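PDB 3IGH: uncharacterized metal-dependent hydrolase from Pyrococcus horikoshii, which probably hydrolyses carbon-nitrogen bonds other than peptide bonds, as many metal-dependent members of the amidohydrolase family do, though its substrate is unknown. Local coordinates for residues 210-215 against 240-245; 235-240 against 298-303; 410-415 against 437-442. All coordinates share one frame; numbering follows the deposited sequence. Where two conformers were deposited one is given.

Interaction 1 of 3, residues 210-215 against 240-245. With SO4 (sulfate ion), chain H.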
loop_
_atom_site.group_PDB
_atom_site.type_symbol
_atom_site.label_atom_id
_atom_site.label_comp_id
_atom_site.label_asym_id
_atom_site.label_seq_id
_atom_site.Cartn_x
_atom_site.Cartn_y
_atom_site.Cartn_z
ATOM N N VAL A 210 -3.263 -15.325 4.817
ATOM C CA VAL A 210 -3.731 -14.812 3.538
ATOM C C VAL A 210 -2.872 -15.469 2.456
ATOM O O VAL A 210 -1.648 -15.282 2.436
ATOM C CB VAL A 210 -3.593 -13.252 3.487
ATOM C CG1 VAL A 210 -3.987 -12.700 2.124
ATOM C CG2 VAL A 210 -4.434 -12.613 4.568
ATOM N N ASN A 211 -3.499 -16.251 1.576
ATOM C CA ASN A 211 -2.777 -16.882 0.471
ATOM C C ASN A 211 -2.739 -15.976 -0.770
ATOM O O ASN A 211 -3.148 -14.816 -0.705
ATOM C CB ASN A 211 -3.333 -18.295 0.149
ATOM C CG ASN A 211 -4.790 -18.286 -0.329
ATOM O OD1 ASN A 211 -5.262 -17.331 -0.950
ATOM N ND2 ASN A 211 -5.509 -19.378 -0.047
ATOM N N GLU A 212 -2.267 -16.512 -1.893
ATOM C CA GLU A 212 -2.009 -15.710 -3.099
ATOM C C GLU A 212 -3.279 -15.090 -3.665
ATOM O O GLU A 212 -3.332 -13.884 -3.922
ATOM C CB GLU A 212 -1.314 -16.559 -4.180
ATOM C CG GLU A 212 0.159 -16.907 -3.897
ATOM C CD GLU A 212 0.381 -18.146 -3.000
ATOM O OE1 GLU A 212 -0.573 -18.665 -2.353
ATOM O OE2 GLU A 212 1.549 -18.599 -2.945
ATOM N N LYS A 213 -4.313 -15.908 -3.830
ATOM C CA LYS A 213 -5.580 -15.411 -4.370
ATOM C C LYS A 213 -6.390 -14.543 -3.416
ATOM O O LYS A 213 -7.082 -13.619 -3.859
ATOM C CB LYS A 213 -6.425 -16.560 -4.903
ATOM C CG LYS A 213 -5.833 -17.189 -6.132
ATOM C CD LYS A 213 -6.757 -18.205 -6.754
ATOM C CE LYS A 213 -6.132 -18.741 -8.032
ATOM N NZ LYS A 213 -6.900 -19.881 -8.588
ATOM N N ALA A 214 -6.332 -14.847 -2.120
ATOM C CA ALA A 214 -6.965 -13.990 -1.113
ATOM C C ALA A 214 -6.301 -12.611 -1.129
ATOM O O ALA A 214 -6.986 -11.602 -1.047
ATOM C CB ALA A 214 -6.876 -14.601 0.280
ATOM N N LEU A 215 -4.972 -12.580 -1.254
ATOM C CA LEU A 215 -4.266 -11.304 -1.356
ATOM C C LEU A 215 -4.659 -10.517 -2.606
ATOM O O LEU A 215 -4.905 -9.319 -2.511
ATOM C CB LEU A 215 -2.743 -11.470 -1.251
ATOM C CG LEU A 215 -1.948 -10.145 -1.208
ATOM C CD1 LEU A 215 -2.403 -9.217 -0.066
ATOM C CD2 LEU A 215 -0.446 -10.381 -1.147
ATOM N N LEU A 240 4.806 -14.416 1.406
ATOM C CA LEU A 240 5.904 -13.576 1.880
ATOM C C LEU A 240 7.072 -13.572 0.875
ATOM O O LEU A 240 7.647 -12.513 0.595
ATOM C CB LEU A 240 6.375 -14.017 3.274
ATOM C CG LEU A 240 7.657 -13.376 3.822
ATOM C CD1 LEU A 240 7.485 -11.856 3.950
ATOM C CD2 LEU A 240 8.062 -13.990 5.169
ATOM N N ASP A 241 7.387 -14.739 0.308
ATOM C CA ASP A 241 8.421 -14.823 -0.751
ATOM C C ASP A 241 8.130 -13.892 -1.923
ATOM O O ASP A 241 9.035 -13.272 -2.478
ATOM C CB ASP A 241 8.554 -16.252 -1.282
ATOM C CG ASP A 241 9.225 -17.187 -0.295
ATOM O OD1 ASP A 241 9.834 -16.694 0.680
ATOM O OD2 ASP A 241 9.143 -18.418 -0.499
ATOM N N LYS A 242 6.860 -13.809 -2.297
ATOM C CA LYS A 242 6.450 -12.943 -3.396
ATOM C C LYS A 242 6.483 -11.462 -3.019
ATOM O O LYS A 242 6.830 -10.628 -3.850
ATOM C CB LYS A 242 5.079 -13.355 -3.912
ATOM C CG LYS A 242 5.073 -14.741 -4.534
ATOM C CD LYS A 242 3.801 -14.998 -5.320
ATOM C CE LYS A 242 3.898 -16.314 -6.081
ATOM N NZ LYS A 242 2.706 -16.562 -6.937
ATOM N N LEU A 243 6.144 -11.137 -1.769
ATOM C CA LEU A 243 6.298 -9.759 -1.273
ATOM C C LEU A 243 7.748 -9.322 -1.347
ATOM O O LEU A 243 8.045 -8.231 -1.830
ATOM C CB LEU A 243 5.814 -9.636 0.172
ATOM C CG LEU A 243 4.333 -9.914 0.445
ATOM C CD1 LEU A 243 4.024 -9.632 1.911
ATOM C CD2 LEU A 243 3.435 -9.090 -0.471
ATOM N N GLU A 244 8.637 -10.190 -0.859
ATOM C CA GLU A 244 10.084 -9.957 -0.868
ATOM C C GLU A 244 10.633 -9.677 -2.270
ATOM O O GLU A 244 11.514 -8.836 -2.431
ATOM C CB GLU A 244 10.797 -11.144 -0.198
ATOM C CG GLU A 244 12.221 -11.454 -0.665
ATOM C CD GLU A 244 13.287 -10.734 0.128
ATOM O OE1 GLU A 244 13.325 -9.485 0.090
ATOM O OE2 GLU A 244 14.101 -11.426 0.779
ATOM N N SER A 245 10.087 -10.353 -3.279
ATOM C CA SER A 245 10.506 -10.166 -4.671
ATOM C C SER A 245 10.317 -8.741 -5.221
ATOM O O SER A 245 10.997 -8.359 -6.164
ATOM C CB SER A 245 9.806 -11.173 -5.588
ATOM O OG SER A 245 8.486 -10.742 -5.902
HETATM S S SO4 H . -2.929 -22.037 0.786
HETATM O O1 SO4 H . -4.217 -21.486 1.188
HETATM O O2 SO4 H . -2.964 -23.493 0.842
HETATM O O3 SO4 H . -2.629 -21.618 -0.576
HETATM O O4 SO4 H . -1.887 -21.541 1.674
#

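Interaction 2 of 3, residues 235-240 against 298-303. With SO4 (sulfate ion), chain R.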
loop_
_atom_site.group_PDB
_atom_site.type_symbol
_atom_site.label_atom_id
_atom_site.label_comp_id
_atom_site.label_asym_id
_atom_site.label_seq_id
_atom_site.Cartn_x
_atom_site.Cartn_y
_atom_site.Cartn_z
ATOM N N VAL A 235 0.147 -12.834 5.911
ATOM C CA VAL A 235 0.296 -13.707 4.762
ATOM C C VAL A 235 0.961 -15.053 5.095
ATOM O O VAL A 235 1.601 -15.219 6.132
ATOM C CB VAL A 235 1.074 -12.988 3.625
ATOM C CG1 VAL A 235 0.427 -11.630 3.284
ATOM C CG2 VAL A 235 2.544 -12.783 3.997
ATOM N N THR A 236 0.795 -16.022 4.201
ATOM C CA THR A 236 1.488 -17.301 4.308
ATOM C C THR A 236 2.963 -17.068 3.953
ATOM O O THR A 236 3.280 -16.073 3.280
ATOM C CB THR A 236 0.905 -18.336 3.310
ATOM O OG1 THR A 236 1.092 -17.850 1.980
ATOM C CG2 THR A 236 -0.593 -18.570 3.562
ATOM N N PRO A 237 3.873 -17.959 4.414
ATOM C CA PRO A 237 5.279 -17.899 3.971
ATOM C C PRO A 237 5.482 -17.875 2.452
ATOM O O PRO A 237 6.412 -17.225 1.975
ATOM C CB PRO A 237 5.881 -19.184 4.549
ATOM C CG PRO A 237 5.090 -19.427 5.793
ATOM C CD PRO A 237 3.670 -19.031 5.412
ATOM N N GLU A 238 4.626 -18.575 1.710
ATOM C CA GLU A 238 4.712 -18.611 0.261
ATOM C C GLU A 238 4.417 -17.230 -0.322
ATOM O O GLU A 238 5.108 -16.776 -1.241
ATOM C CB GLU A 238 3.755 -19.668 -0.313
ATOM C CG GLU A 238 4.128 -21.129 0.018
ATOM C CD GLU A 238 3.850 -21.570 1.478
ATOM O OE1 GLU A 238 4.455 -22.583 1.896
ATOM O OE2 GLU A 238 3.050 -20.926 2.209
ATOM N N VAL A 239 3.412 -16.549 0.222
ATOM C CA VAL A 239 3.132 -15.175 -0.198
ATOM C C VAL A 239 4.236 -14.206 0.220
ATOM O O VAL A 239 4.586 -13.304 -0.545
ATOM C CB VAL A 239 1.739 -14.690 0.278
ATOM C CG1 VAL A 239 1.534 -13.209 -0.033
ATOM C CG2 VAL A 239 0.675 -15.494 -0.417
ATOM N N LEU A 240 4.806 -14.416 1.406
ATOM C CA LEU A 240 5.904 -13.576 1.880
ATOM C C LEU A 240 7.072 -13.572 0.875
ATOM O O LEU A 240 7.647 -12.513 0.595
ATOM C CB LEU A 240 6.375 -14.017 3.274
ATOM C CG LEU A 240 7.657 -13.376 3.822
ATOM C CD1 LEU A 240 7.485 -11.856 3.950
ATOM C CD2 LEU A 240 8.062 -13.990 5.169
ATOM N N ILE A 298 12.892 -19.365 12.313
ATOM C CA ILE A 298 13.775 -18.205 12.463
ATOM C C ILE A 298 14.060 -17.558 11.119
ATOM O O ILE A 298 14.024 -16.334 11.007
ATOM C CB ILE A 298 15.092 -18.589 13.182
ATOM C CG1 ILE A 298 14.790 -18.915 14.638
ATOM C CG2 ILE A 298 16.137 -17.441 13.150
ATOM C CD1 ILE A 298 15.703 -19.950 15.209
ATOM N N ARG A 299 14.320 -18.383 10.103
ATOM C CA ARG A 299 14.584 -17.885 8.753
ATOM C C ARG A 299 13.409 -17.068 8.194
ATOM O O ARG A 299 13.598 -15.980 7.633
ATOM C CB ARG A 299 14.916 -19.050 7.816
ATOM C CG ARG A 299 15.197 -18.642 6.380
ATOM C CD ARG A 299 15.492 -19.845 5.513
ATOM N NE ARG A 299 16.884 -20.259 5.649
ATOM C CZ ARG A 299 17.829 -20.046 4.737
ATOM N NH1 ARG A 299 19.059 -20.461 4.973
ATOM N NH2 ARG A 299 17.549 -19.431 3.591
ATOM N N ILE A 300 12.197 -17.585 8.358
ATOM C CA ILE A 300 11.010 -16.867 7.875
ATOM C C ILE A 300 10.777 -15.569 8.682
ATOM O O ILE A 300 10.477 -14.512 8.103
ATOM C CB ILE A 300 9.756 -17.776 7.816
ATOM C CG1 ILE A 300 10.021 -18.990 6.912
ATOM C CG2 ILE A 300 8.559 -17.000 7.248
ATOM C CD1 ILE A 300 8.981 -20.108 7.011
ATOM N N THR A 301 10.933 -15.659 9.999
ATOM C CA THR A 301 10.850 -14.504 10.887
ATOM C C THR A 301 11.822 -13.397 10.443
ATOM O O THR A 301 11.431 -12.237 10.328
ATOM C CB THR A 301 11.123 -14.917 12.355
ATOM O OG1 THR A 301 10.115 -15.842 12.788
ATOM C CG2 THR A 301 11.126 -13.706 13.290
ATOM N N GLU A 302 13.070 -13.764 10.155
ATOM C CA GLU A 302 14.069 -12.780 9.719
ATOM C C GLU A 302 13.773 -12.177 8.348
ATOM O O GLU A 302 14.024 -10.984 8.135
ATOM C CB GLU A 302 15.495 -13.351 9.774
ATOM C CG GLU A 302 16.018 -13.636 11.198
ATOM C CD GLU A 302 16.086 -12.401 12.099
ATOM O OE1 GLU A 302 17.205 -12.017 12.480
ATOM O OE2 GLU A 302 15.026 -11.821 12.453
ATOM N N LYS A 303 13.259 -12.993 7.427
ATOM C CA LYS A 303 12.801 -12.509 6.129
ATOM C C LYS A 303 11.710 -11.444 6.321
ATOM O O LYS A 303 11.766 -10.352 5.736
ATOM C CB LYS A 303 12.274 -13.683 5.305
ATOM C CG LYS A 303 11.858 -13.329 3.882
ATOM C CD LYS A 303 11.227 -14.527 3.162
ATOM C CE LYS A 303 12.228 -15.653 2.917
ATOM N NZ LYS A 303 13.383 -15.185 2.100
HETATM S S SO4 R . 15.670 -17.349 1.433
HETATM O O1 SO4 R . 14.715 -18.222 2.114
HETATM O O2 SO4 R . 16.881 -18.100 1.119
HETATM O O3 SO4 R . 15.078 -16.853 0.194
HETATM O O4 SO4 R . 16.009 -16.221 2.298
#

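Interaction 3 of 3, residues 410-415 against 437-442. With SO4 (sulfate ion), chain N.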
loop_
_atom_site.group_PDB
_atom_site.type_symbol
_atom_site.label_atom_id
_atom_site.label_comp_id
_atom_site.label_asym_id
_atom_site.label_seq_id
_atom_site.Cartn_x
_atom_site.Cartn_y
_atom_site.Cartn_z
ATOM N N LEU A 410 -20.797 -13.478 22.156
ATOM C CA LEU A 410 -20.580 -14.867 22.573
ATOM C C LEU A 410 -19.164 -15.100 23.105
ATOM O O LEU A 410 -18.968 -15.895 24.019
ATOM C CB LEU A 410 -20.892 -15.846 21.436
ATOM C CG LEU A 410 -22.321 -15.897 20.886
ATOM C CD1 LEU A 410 -22.426 -16.965 19.802
ATOM C CD2 LEU A 410 -23.340 -16.154 22.005
ATOM N N THR A 411 -18.187 -14.386 22.545
ATOM C CA THR A 411 -16.800 -14.505 22.986
ATOM C C THR A 411 -16.558 -13.709 24.265
ATOM O O THR A 411 -15.814 -14.158 25.143
ATOM C CB THR A 411 -15.815 -14.143 21.829
ATOM O OG1 THR A 411 -15.756 -15.249 20.916
ATOM C CG2 THR A 411 -14.403 -13.826 22.332
ATOM N N VAL A 412 -17.208 -12.546 24.380
ATOM C CA VAL A 412 -17.198 -11.775 25.629
ATOM C C VAL A 412 -17.761 -12.633 26.768
ATOM O O VAL A 412 -17.153 -12.740 27.836
ATOM C CB VAL A 412 -17.991 -10.447 25.507
ATOM C CG1 VAL A 412 -18.148 -9.753 26.881
ATOM C CG2 VAL A 412 -17.295 -9.495 24.531
ATOM N N ASP A 413 -18.896 -13.281 26.513
ATOM C CA ASP A 413 -19.527 -14.131 27.521
ATOM C C ASP A 413 -18.612 -15.270 27.979
ATOM O O ASP A 413 -18.539 -15.574 29.173
ATOM C CB ASP A 413 -20.846 -14.689 27.009
ATOM C CG ASP A 413 -21.721 -15.219 28.141
ATOM O OD1 ASP A 413 -21.923 -14.492 29.132
ATOM O OD2 ASP A 413 -22.203 -16.360 28.046
ATOM N N ALA A 414 -17.906 -15.870 27.019
ATOM C CA ALA A 414 -16.959 -16.947 27.282
ATOM C C ALA A 414 -15.824 -16.508 28.199
ATOM O O ALA A 414 -15.442 -17.239 29.104
ATOM C CB ALA A 414 -16.419 -17.492 25.970
ATOM N N ALA A 415 -15.293 -15.311 27.973
ATOM C CA ALA A 415 -14.220 -14.781 28.807
ATOM C C ALA A 415 -14.693 -14.415 30.207
ATOM O O ALA A 415 -13.962 -14.601 31.181
ATOM C CB ALA A 415 -13.578 -13.570 28.144
ATOM N N LYS A 437 -15.490 -5.217 31.768
ATOM C CA LYS A 437 -14.603 -4.119 31.362
ATOM C C LYS A 437 -13.297 -4.600 30.735
ATOM O O LYS A 437 -12.867 -4.066 29.714
ATOM C CB LYS A 437 -14.237 -3.230 32.551
ATOM C CG LYS A 437 -15.117 -2.022 32.788
ATOM C CD LYS A 437 -14.260 -0.828 33.218
ATOM C CE LYS A 437 -13.175 -1.213 34.235
ATOM N NZ LYS A 437 -11.849 -0.591 33.919
ATOM N N ASP A 438 -12.658 -5.585 31.370
ATOM C CA ASP A 438 -11.417 -6.163 30.857
ATOM C C ASP A 438 -11.637 -6.967 29.577
ATOM O O ASP A 438 -10.755 -7.012 28.720
ATOM C CB ASP A 438 -10.743 -7.049 31.903
ATOM C CG ASP A 438 -10.148 -6.257 33.056
ATOM O OD1 ASP A 438 -10.079 -5.013 32.977
ATOM O OD2 ASP A 438 -9.742 -6.888 34.051
ATOM N N ALA A 439 -12.796 -7.613 29.464
ATOM C CA ALA A 439 -13.158 -8.329 28.241
ATOM C C ALA A 439 -13.353 -7.375 27.061
ATOM O O ALA A 439 -12.847 -7.637 25.958
ATOM C CB ALA A 439 -14.405 -9.202 28.461
ATOM N N LEU A 440 -14.068 -6.267 27.290
ATOM C CA LEU A 440 -14.289 -5.272 26.239
ATOM C C LEU A 440 -13.006 -4.550 25.848
ATOM O O LEU A 440 -12.787 -4.276 24.671
ATOM C CB LEU A 440 -15.404 -4.279 26.618
ATOM C CG LEU A 440 -16.783 -4.934 26.806
ATOM C CD1 LEU A 440 -17.841 -3.886 27.145
ATOM C CD2 LEU A 440 -17.223 -5.772 25.589
ATOM N N HIS A 441 -12.157 -4.266 26.832
ATOM C CA HIS A 441 -10.835 -3.703 26.566
ATOM C C HIS A 441 -9.995 -4.626 25.673
ATOM O O HIS A 441 -9.361 -4.160 24.723
ATOM C CB HIS A 441 -10.094 -3.425 27.880
ATOM C CG HIS A 441 -8.665 -3.013 27.694
ATOM N ND1 HIS A 441 -8.295 -1.715 27.404
ATOM C CD2 HIS A 441 -7.514 -3.724 27.766
ATOM C CE1 HIS A 441 -6.980 -1.646 27.304
ATOM N NE2 HIS A 441 -6.483 -2.852 27.517
ATOM N N SER A 442 -9.997 -5.928 25.984
ATOM C CA SER A 442 -9.222 -6.912 25.226
ATOM C C SER A 442 -9.723 -7.062 23.797
ATOM O O SER A 442 -8.933 -7.270 22.876
ATOM C CB SER A 442 -9.219 -8.269 25.931
ATOM O OG SER A 442 -8.576 -8.188 27.191
HETATM S S SO4 N . -10.531 2.647 36.004
HETATM O O1 SO4 N . -10.983 2.851 37.377
HETATM O O2 SO4 N . -11.366 1.628 35.378
HETATM O O3 SO4 N . -10.658 3.898 35.267
HETATM O O4 SO4 N . -9.134 2.217 36.001
#

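Interaction 1 of 3, residues 210-215 against 240-245
Leu215 turns its CG trans to the backbone N (chi1 -174°), while Leu243 swings its own to the side of N (chi1 -63°); in this way the CD2 methyls of the two leucines meet at 4.1 Å, their branches crossing at a slant. Toward the surface, Glu212 is bent midway along its chain and the extended Lys242 passes it at about a right angle, bringing Lys242 NZ to 4.0 Å from Glu212 CG. The opposite charges may attract across the gap but do not form a salt bridge, Glu212 OE2 staying 4.6 Å from Lys242 NZ. Both helices, 212-223 and 237-246, follow neighbouring parallel strands, 202-210 and 230-235, of the TIM-barrel-type amidohydrolase fold, and pack on its outside. Val239 fills in against Glu212 and Leu215, and Ile246 of the second subunit packs on Lys242 and Leu243. Asn211 N-caps helix 212-223: its OD1 accepts from Ala214 N at 2.9 Å, Ala214 N lying almost on the extension of the Asn211 side-chain C=O. The same amide gives ND2 to O1 of a sulfate, likely a crystallisation ion, over 2.8 Å in a nearly straight bond (173°). Tyr186 OH is a further partner of Asn211 ND2.

Interaction 2 of 3, residues 235-240 against 298-303
Ile300 and Lys303, one helical turn apart on segment 298-303, carry the contact with Pro237 and Leu240. Before them comes Arg299, which points to a sulfate instead of to segment 235-240. The ion sits at the edge of the guanidinium, its sulfur in the guanidinium plane; the bond from Arg299 NH2 to sulfate O1 is weak at 3.4 Å. Ile300 uses two branches. Its CD1 lies against the pyrrolidine ring of Pro237, 4.1 Å from both CB and CG, and its CG2, trans to the backbone N, presses on Leu240 CD2 at 3.7 Å. Leu263 of strand 256-264 touches Pro237 and Ile300, while Val261 of the same strand touches Leu240, giving the apolar patch a floor on the barrel. Helices 237-246 and 294-305 are thus joined on the outer face of the TIM-barrel-type fold, where strands 230-235, 256-264 and 310-315 run parallel side by side. Thr301 turns its CB away from Pro237 and Leu240 and packs on Val327 and Thr331 of helix 318-331. In the conformer given, one of two deposited, the aliphatic part of Lys303 runs antiparallel alongside Leu240, with Lys303 CD 3.8 Å from Leu240 CD2. Bends at chi3 and chi4 then curl its end toward the sulfate, where NZ makes a weak and so doubtful bond to O4. On the facing segment Thr236 N-caps helix 237-246, its OG1 accepting from Val239 N at 3.2 Å.

Interaction 3 of 3, residues 410-415 against 437-442
Val412 meets Ala439 and Leu440 where two helices, 408-417 and 436-450, pack against each other in the C-terminal part of the TIM-barrel-type amidohydrolase fold. The short segments run largely against one another, at 133° between their N-to-C directions, with axes 9.5 Å apart at closest approach. The tight part is wholly apolar and buried. Val412 straddles two residues with its two methyls: CG1, placed trans to the backbone N (chi1 171°), touches Ala439 CB at 4.1 Å, and CG2, on the N side, reaches Leu440 CD2 at 3.9 Å. Leu440 sends its CG beside its own backbone N, which carries CD2 round to meet the valine at a slant. With only a methyl on Ala439, the CA atoms of Val412 and Ala439 are 5.9 Å apart. One turn on from Val412 the packing is looser, with Ala415 CB just brushing Ala439 CB at 4.5 Å. Phe397 of strand 395-397 packs against both alanines and Ser442, and Tyr443 adds to the cover of Val412.

On the looser, partly exposed side of helix 436-450, Lys437 extends away from the apolar contact by a bent chain, and its NZ binds a sulfate through O2 at 2.7 Å. Phe15 O and Asn16 OD1 also accept from Lys437 NZ, and Asn16 ND2 donates to Asp438 OD1, tying the helix to the loop near the N-terminus. Back in the buried part, the hydroxyl of Ser442 folds onto its own helix: OG donates to Asp438 O at 2.9 Å, approaching from the opposite face of the carbonyl plane to Ser442 N.

Interactions 1 and 2 are neighbours, their centres 10 Å apart, and both use helix 237-246, with Leu240 common to their segments. One flank of this helix faces 210-215 and the other faces 298-303, so three helices follow one another round the barrel. The strand ends are also joined, Val210 O lying 3.1 Å from Thr236 N in a probable hydrogen bond, and Val239 CG2 packs 3.4 Å from Glu212 N. Interaction 3 lies on the other side of the chain's centre, its own centre 33 Å from interaction 1 and 32 Å from interaction 2. The sulfates are probably crystallisation ions, so they give no evidence for a substrate site.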